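Local coordinates for hypothetical conserved protein (Geobacillus kaustophilus, PDB 2R5X) that is of unknown function but belongs to the YugN-like family, built as a curved antiparallel sheet with two helices packed against it, at residues Ile23-Phe29 with Gln111-Leu116; Glu50-Arg56 with Ile79-Tyr85. The protein carries 1 engineered substitution. One frame throughout, in Å; residues are numbered along the deposited sequence.

Contact 1: residues Ile23-Phe29 with Gln111-Leu116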
loop_
_atom_site.group_PDB
_atom_site.type_symbol
_atom_site.label_atom_id
_atom_site.label_comp_id
_atom_site.label_asym_id
_atom_site.label_seq_id
_atom_site.Cartn_x
_atom_site.Cartn_y
_atom_site.Cartn_z
ATOM N N ILE A 23 -4.352 0.378 -10.255
ATOM C CA ILE A 23 -4.439 1.546 -9.377
ATOM C C ILE A 23 -3.090 1.863 -8.716
ATOM O O ILE A 23 -2.640 3.008 -8.754
ATOM C CB ILE A 23 -5.575 1.384 -8.325
ATOM C CG1 ILE A 23 -6.935 1.542 -9.007
ATOM C CG2 ILE A 23 -5.442 2.408 -7.183
ATOM C CD1 ILE A 23 -8.105 1.066 -8.193
ATOM N N MET A 24 -2.439 0.840 -8.160
ATOM C CA MET A 24 -1.148 0.997 -7.461
ATOM C C MET A 24 -0.022 1.517 -8.334
ATOM O O MET A 24 0.723 2.416 -7.919
ATOM C CB MET A 24 -0.716 -0.329 -6.841
ATOM C CG MET A 24 -1.605 -0.831 -5.730
ATOM S SD MET A 24 -1.505 0.123 -4.217
ATOM C CE MET A 24 -3.062 0.880 -4.358
ATOM N N GLU A 25 0.106 0.946 -9.531
ATOM C CA GLU A 25 1.138 1.373 -10.485
ATOM C C GLU A 25 0.962 2.841 -10.886
ATOM O O GLU A 25 1.940 3.580 -11.021
ATOM C CB GLU A 25 1.134 0.491 -11.736
ATOM C CG GLU A 25 2.422 0.584 -12.549
ATOM C CD GLU A 25 2.181 0.690 -14.044
ATOM O OE1 GLU A 25 1.388 -0.108 -14.589
ATOM O OE2 GLU A 25 2.796 1.574 -14.681
ATOM N N ARG A 26 -0.282 3.247 -11.042
ATOM C CA ARG A 26 -0.665 4.603 -11.375
ATOM C C ARG A 26 -0.297 5.572 -10.293
ATOM O O ARG A 26 0.049 6.684 -10.538
ATOM C CB ARG A 26 -2.170 4.658 -11.541
ATOM C CG ARG A 26 -2.635 5.257 -12.763
ATOM C CD ARG A 26 -3.957 4.696 -13.153
ATOM N NE ARG A 26 -5.060 5.129 -12.311
ATOM C CZ ARG A 26 -6.112 4.374 -12.101
ATOM N NH1 ARG A 26 -6.164 3.202 -12.662
ATOM N NH2 ARG A 26 -7.078 4.764 -11.337
ATOM N N LEU A 27 -0.405 5.124 -9.065
ATOM C CA LEU A 27 -0.147 5.989 -7.918
ATOM C C LEU A 27 1.275 5.894 -7.385
ATOM O O LEU A 27 1.561 6.355 -6.281
ATOM C CB LEU A 27 -1.176 5.752 -6.813
ATOM C CG LEU A 27 -2.632 5.959 -7.265
ATOM C CD1 LEU A 27 -3.590 5.628 -6.147
ATOM C CD2 LEU A 27 -2.875 7.364 -7.767
ATOM N N GLY A 28 2.166 5.315 -8.184
ATOM C CA GLY A 28 3.597 5.313 -7.875
ATOM C C GLY A 28 4.110 4.145 -7.045
ATOM O O GLY A 28 5.250 4.172 -6.584
ATOM N N PHE A 29 3.283 3.118 -6.867
ATOM C CA PHE A 29 3.674 1.941 -6.087
ATOM C C PHE A 29 4.308 0.896 -6.993
ATOM O O PHE A 29 3.920 0.754 -8.154
ATOM C CB PHE A 29 2.465 1.308 -5.381
ATOM C CG PHE A 29 1.898 2.131 -4.259
ATOM C CD1 PHE A 29 2.206 1.829 -2.931
ATOM C CD2 PHE A 29 1.030 3.186 -4.522
ATOM C CE1 PHE A 29 1.683 2.581 -1.893
ATOM C CE2 PHE A 29 0.495 3.942 -3.490
ATOM C CZ PHE A 29 0.817 3.646 -2.173
ATOM N N GLN A 111 -6.028 9.089 -2.218
ATOM C CA GLN A 111 -6.276 8.825 -3.624
ATOM C C GLN A 111 -6.341 7.332 -3.941
ATOM O O GLN A 111 -7.019 6.946 -4.882
ATOM C CB GLN A 111 -5.334 9.606 -4.553
ATOM C CG GLN A 111 -3.871 9.211 -4.533
ATOM C CD GLN A 111 -2.986 10.220 -5.246
ATOM O OE1 GLN A 111 -2.070 10.796 -4.651
ATOM N NE2 GLN A 111 -3.260 10.444 -6.522
ATOM N N VAL A 112 -5.672 6.499 -3.145
ATOM C CA VAL A 112 -5.890 5.048 -3.223
ATOM C C VAL A 112 -7.373 4.766 -2.951
ATOM O O VAL A 112 -8.038 4.110 -3.746
ATOM C CB VAL A 112 -4.979 4.248 -2.238
ATOM C CG1 VAL A 112 -5.412 2.797 -2.154
ATOM C CG2 VAL A 112 -3.523 4.324 -2.661
ATOM N N LYS A 113 -7.881 5.303 -1.843
ATOM C CA LYS A 113 -9.274 5.118 -1.442
ATOM C C LYS A 113 -10.279 5.640 -2.485
ATOM O O LYS A 113 -11.248 4.949 -2.801
ATOM C CB LYS A 113 -9.516 5.747 -0.063
ATOM C CG LYS A 113 -10.947 5.645 0.466
ATOM C CD LYS A 113 -11.355 4.216 0.778
ATOM C CE LYS A 113 -12.833 4.150 1.131
ATOM N NZ LYS A 113 -13.236 2.822 1.669
ATOM N N SER A 114 -10.016 6.837 -3.018
ATOM C CA SER A 114 -10.857 7.471 -4.042
ATOM C C SER A 114 -10.938 6.640 -5.318
ATOM O O SER A 114 -12.009 6.495 -5.904
ATOM C CB SER A 114 -10.330 8.875 -4.370
ATOM O OG SER A 114 -11.091 9.498 -5.393
ATOM N N GLU A 115 -9.792 6.105 -5.746
ATOM C CA GLU A 115 -9.740 5.236 -6.928
ATOM C C GLU A 115 -10.487 3.916 -6.727
ATOM O O GLU A 115 -11.098 3.405 -7.665
ATOM C CB GLU A 115 -8.296 4.960 -7.378
ATOM C CG GLU A 115 -7.558 6.161 -7.985
ATOM C CD GLU A 115 -8.366 6.894 -9.049
ATOM O OE1 GLU A 115 -8.625 6.311 -10.124
ATOM O OE2 GLU A 115 -8.735 8.060 -8.803
ATOM N N LEU A 116 -10.445 3.372 -5.510
ATOM C CA LEU A 116 -11.156 2.128 -5.211
ATOM C C LEU A 116 -12.668 2.346 -5.131
ATOM O O LEU A 116 -13.442 1.476 -5.525
ATOM C CB LEU A 116 -10.628 1.474 -3.924
ATOM C CG LEU A 116 -9.197 0.904 -3.920
ATOM C CD1 LEU A 116 -8.798 0.562 -2.505
ATOM C CD2 LEU A 116 -9.041 -0.320 -4.810
#

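Contact 2: residues Glu50-Arg56 with Ile79-Tyr85. Engineered in segment 79-85: Met80 (natural residue Leu).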
loop_
_atom_site.group_PDB
_atom_site.type_symbol
_atom_site.label_atom_id
_atom_site.label_comp_id
_atom_site.label_asym_id
_atom_site.label_seq_id
_atom_site.Cartn_x
_atom_site.Cartn_y
_atom_site.Cartn_z
ATOM N N GLU A 50 18.934 10.485 4.715
ATOM C CA GLU A 50 19.224 9.479 5.730
ATOM C C GLU A 50 18.881 8.066 5.275
ATOM O O GLU A 50 19.316 7.094 5.893
ATOM C CB GLU A 50 18.533 9.801 7.068
ATOM C CG GLU A 50 17.134 10.404 6.972
ATOM C CD GLU A 50 17.156 11.924 6.843
ATOM O OE1 GLU A 50 16.694 12.440 5.805
ATOM O OE2 GLU A 50 17.652 12.601 7.770
ATOM N N GLY A 51 18.115 7.954 4.191
ATOM C CA GLY A 51 17.792 6.645 3.634
ATOM C C GLY A 51 16.512 6.600 2.834
ATOM O O GLY A 51 16.303 7.421 1.949
ATOM N N THR A 52 15.663 5.628 3.148
ATOM C CA THR A 52 14.433 5.393 2.402
ATOM C C THR A 52 13.266 5.225 3.356
ATOM O O THR A 52 13.308 4.399 4.270
ATOM C CB THR A 52 14.538 4.129 1.508
ATOM O OG1 THR A 52 15.573 4.310 0.540
ATOM C CG2 THR A 52 13.232 3.849 0.776
ATOM N N TYR A 53 12.241 6.042 3.151
ATOM C CA TYR A 53 10.936 5.790 3.726
ATOM C C TYR A 53 10.108 5.110 2.666
ATOM O O TYR A 53 10.231 5.422 1.476
ATOM C CB TYR A 53 10.267 7.094 4.145
ATOM C CG TYR A 53 10.931 7.765 5.318
ATOM C CD1 TYR A 53 10.579 7.431 6.628
ATOM C CD2 TYR A 53 11.911 8.738 5.122
ATOM C CE1 TYR A 53 11.187 8.051 7.711
ATOM C CE2 TYR A 53 12.524 9.365 6.197
ATOM C CZ TYR A 53 12.165 9.015 7.487
ATOM O OH TYR A 53 12.779 9.642 8.550
ATOM N N TYR A 54 9.267 4.174 3.088
ATOM C CA TYR A 54 8.397 3.494 2.144
ATOM C C TYR A 54 6.965 3.374 2.662
ATOM O O TYR A 54 6.728 2.935 3.785
ATOM C CB TYR A 54 8.975 2.138 1.694
ATOM C CG TYR A 54 9.333 1.175 2.811
ATOM C CD1 TYR A 54 8.417 0.213 3.249
ATOM C CD2 TYR A 54 10.594 1.208 3.412
ATOM C CE1 TYR A 54 8.745 -0.678 4.266
ATOM C CE2 TYR A 54 10.931 0.322 4.436
ATOM C CZ TYR A 54 10.004 -0.620 4.850
ATOM O OH TYR A 54 10.333 -1.498 5.854
ATOM N N LEU A 55 6.021 3.801 1.833
ATOM C CA LEU A 55 4.606 3.670 2.143
ATOM C C LEU A 55 4.157 2.298 1.663
ATOM O O LEU A 55 4.179 2.021 0.470
ATOM C CB LEU A 55 3.803 4.784 1.454
ATOM C CG LEU A 55 2.275 4.807 1.580
ATOM C CD1 LEU A 55 1.819 4.793 3.043
ATOM C CD2 LEU A 55 1.710 6.013 0.846
ATOM N N ARG A 56 3.744 1.448 2.596
ATOM C CA ARG A 56 3.427 0.063 2.271
ATOM C C ARG A 56 1.937 -0.223 2.366
ATOM O O ARG A 56 1.332 -0.043 3.422
ATOM C CB ARG A 56 4.213 -0.888 3.184
ATOM C CG ARG A 56 3.872 -2.366 3.009
ATOM C CD ARG A 56 5.000 -3.272 3.516
ATOM N NE ARG A 56 6.189 -3.208 2.662
ATOM C CZ ARG A 56 7.195 -4.079 2.692
ATOM N NH1 ARG A 56 7.174 -5.109 3.528
ATOM N NH2 ARG A 56 8.224 -3.928 1.875
ATOM N N ILE A 79 1.086 1.000 6.274
ATOM C CA ILE A 79 2.174 1.392 7.166
ATOM C C ILE A 79 3.217 2.246 6.451
ATOM O O ILE A 79 3.262 2.268 5.217
ATOM C CB ILE A 79 2.871 0.171 7.857
ATOM C CG1 ILE A 79 3.553 -0.750 6.837
ATOM C CG2 ILE A 79 1.886 -0.613 8.712
ATOM C CD1 ILE A 79 4.839 -1.375 7.345
ATOM N N MET A 80 4.026 2.968 7.230
ATOM C CA MET A 80 5.236 3.602 6.705
ATOM C C MET A 80 6.459 3.002 7.377
ATOM O O MET A 80 6.652 3.150 8.588
ATOM C CB MET A 80 5.233 5.125 6.891
ATOM C CG MET A 80 6.076 5.859 5.846
ATOM S SD MET A 80 6.455 7.597 6.163
ATOM C CE MET A 80 4.941 8.278 6.750
ATOM N N GLY A 81 7.274 2.315 6.585
ATOM C CA GLY A 81 8.544 1.782 7.068
ATOM C C GLY A 81 9.697 2.742 6.843
ATOM O O GLY A 81 9.602 3.675 6.042
ATOM N N LYS A 82 10.793 2.496 7.550
ATOM C CA LYS A 82 11.957 3.357 7.515
ATOM C C LYS A 82 13.228 2.515 7.426
ATOM O O LYS A 82 13.436 1.606 8.231
ATOM C CB LYS A 82 11.990 4.209 8.780
ATOM C CG LYS A 82 13.130 5.197 8.858
ATOM C CD LYS A 82 13.192 5.816 10.243
ATOM C CE LYS A 82 13.813 7.192 10.192
ATOM N NZ LYS A 82 13.840 7.831 11.533
ATOM N N HIS A 83 14.071 2.830 6.446
ATOM C CA HIS A 83 15.376 2.180 6.295
ATOM C C HIS A 83 16.525 3.195 6.207
ATOM O O HIS A 83 16.589 3.992 5.269
ATOM C CB HIS A 83 15.366 1.277 5.059
ATOM C CG HIS A 83 16.688 0.652 4.755
ATOM N ND1 HIS A 83 17.163 -0.450 5.434
ATOM C CD2 HIS A 83 17.634 0.970 3.840
ATOM C CE1 HIS A 83 18.349 -0.778 4.955
ATOM N NE2 HIS A 83 18.657 0.066 3.986
ATOM N N TYR A 84 17.437 3.140 7.175
ATOM C CA TYR A 84 18.599 4.042 7.225
ATOM C C TYR A 84 19.734 3.603 6.294
ATOM O O TYR A 84 20.227 2.471 6.392
ATOM C CB TYR A 84 19.166 4.144 8.649
ATOM C CG TYR A 84 18.230 4.683 9.714
ATOM C CD1 TYR A 84 18.147 6.052 9.975
ATOM C CD2 TYR A 84 17.455 3.816 10.487
ATOM C CE1 TYR A 84 17.296 6.543 10.966
ATOM C CE2 TYR A 84 16.604 4.293 11.473
ATOM C CZ TYR A 84 16.530 5.652 11.711
ATOM O OH TYR A 84 15.683 6.111 12.695
ATOM N N TYR A 85 20.141 4.514 5.407
ATOM C CA TYR A 85 21.334 4.358 4.560
ATOM C C TYR A 85 21.883 5.732 4.125
ATOM O O TYR A 85 21.136 6.552 3.590
ATOM C CB TYR A 85 21.049 3.492 3.320
ATOM C CG TYR A 85 22.287 3.245 2.482
ATOM C CD1 TYR A 85 23.267 2.342 2.901
ATOM C CD2 TYR A 85 22.491 3.926 1.285
ATOM C CE1 TYR A 85 24.416 2.126 2.143
ATOM C CE2 TYR A 85 23.635 3.709 0.518
ATOM C CZ TYR A 85 24.588 2.808 0.951
ATOM O OH TYR A 85 25.717 2.594 0.196
#

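Contact 1: residues Ile23-Phe29 with Gln111-Leu116
Arg26 reaches across to Glu115 in the salt bridge of this contact. Arg26 NH2 is modelled 2.5 Å from Glu115 OE1, too short to trust in a side chain with two conformers, and the N-H to oxygen angle of 117° makes the hydrogen bond weak. The carboxylate meets the edge of the guanidinium, their planes 86° apart, and its other oxygen, OE2, is held by Lys118. Beneath this pair the contact turns apolar. Ile23 lays CG2 against Glu115 CB (3.8 Å), and its CD1 meets Leu116 CD2 at 3.8 Å. An alanine in place of Ile23 would probably leave the Leu116 methyl and the aliphatic root of Glu115 without their mate, opening a gap between the helices. Leu27 CD1 packs on Val112 CG2 (3.7 Å), while the Leu27 and Gln111 side chains slide past each other in opposite directions, Leu27 CD2 reaching Gln111 NE2 (3.3 Å). Met24, bent at chi2 and chi3, brings CE to Val112 CG1 (3.7 Å), and Phe29 CE2 lies 4.1 Å from Val112 CG2. Gly28, at positive phi, ends the first helix in a Schellman motif, with Phe29 N bonded to Met24 O (2.9 Å), and so turns the chain toward the sheet. Charged and amide groups lie toward one side, with Ile23, Met24, Leu27, Val112 and Leu116 supplying the apolar contacts, so close packing rather than the doubtful bridge carries most of the contact.

Contact 2: residues Glu50-Arg56 with Ile79-Tyr85
Thr52 and His83 form a hydrogen-bonded pair in the antiparallel hairpin of strands 51-61 and 71-84, whose short segments run at 160° to each other. Backbone bonds come first: Thr52 with His83, Tyr54 with Gly81 and Arg56 with Ile79 each exchange two, Arg56 N to Ile79 O being nearly straight (2.8 Å, 173°). At the open end Tyr85 N donates to Glu50 O. Gly51 lies so close to the partner strand that a CB would clash with His83 O. The aromatic contacts follow. Tyr54 places CG between its backbone N and carbonyl carbon (chi1 54°), which folds the ring across the strands onto Gly81; the glycine CA lies over one face, 3.7 Å from the centroid, in a CH-pi contact. Tyr54 CE1 in turn lies above one face of the Arg56 guanidinium, offset toward its rim, and that group is anchored by a salt bridge to Asp43. Met80, an engineered residue, shares with Tyr53 the side of the sheet covered by helix 99-117, and Met80 SD makes an oblique Met-aromatic contact, 4.2 Å from Tyr53 CD1. Aliphatic packing completes the pairing: Arg56 CB rests on Ile79 CG1 (3.7 Å), and the extended Lys82 chain runs alongside the Tyr53 ring, with Lys82 CG 3.6 Å from Tyr53 CE1. Beyond that ring, Lys82 NZ donates to Tyr84 OH at 2.8 Å and also to His96 O.

In the fold
After short strands 3-4 and 14-16 the chain passes through helix 17-26, whose end lies in 23-29, and goes on to strands 30-32, 39-48 and 51-61. Segment 50-56 meets 79-85 after only 22 intervening residues, so contact 2 closes a local hairpin. Helix 99-117 follows and brings 111-116 back to 23-29, closing contact 1 over 81 residues; the hairpin lies wholly within that larger loop, and the two do not cross. Contact 1 joins the two helices, contact 2 two neighbouring strands of the sheet. Their centres are 19 Å apart, yet they meet where Phe29 CE1 packs 3.5 Å from Leu55 O. Helix 99-117 also spans both, its earlier residues Leu101, Val102 and Cys105 touching Met80.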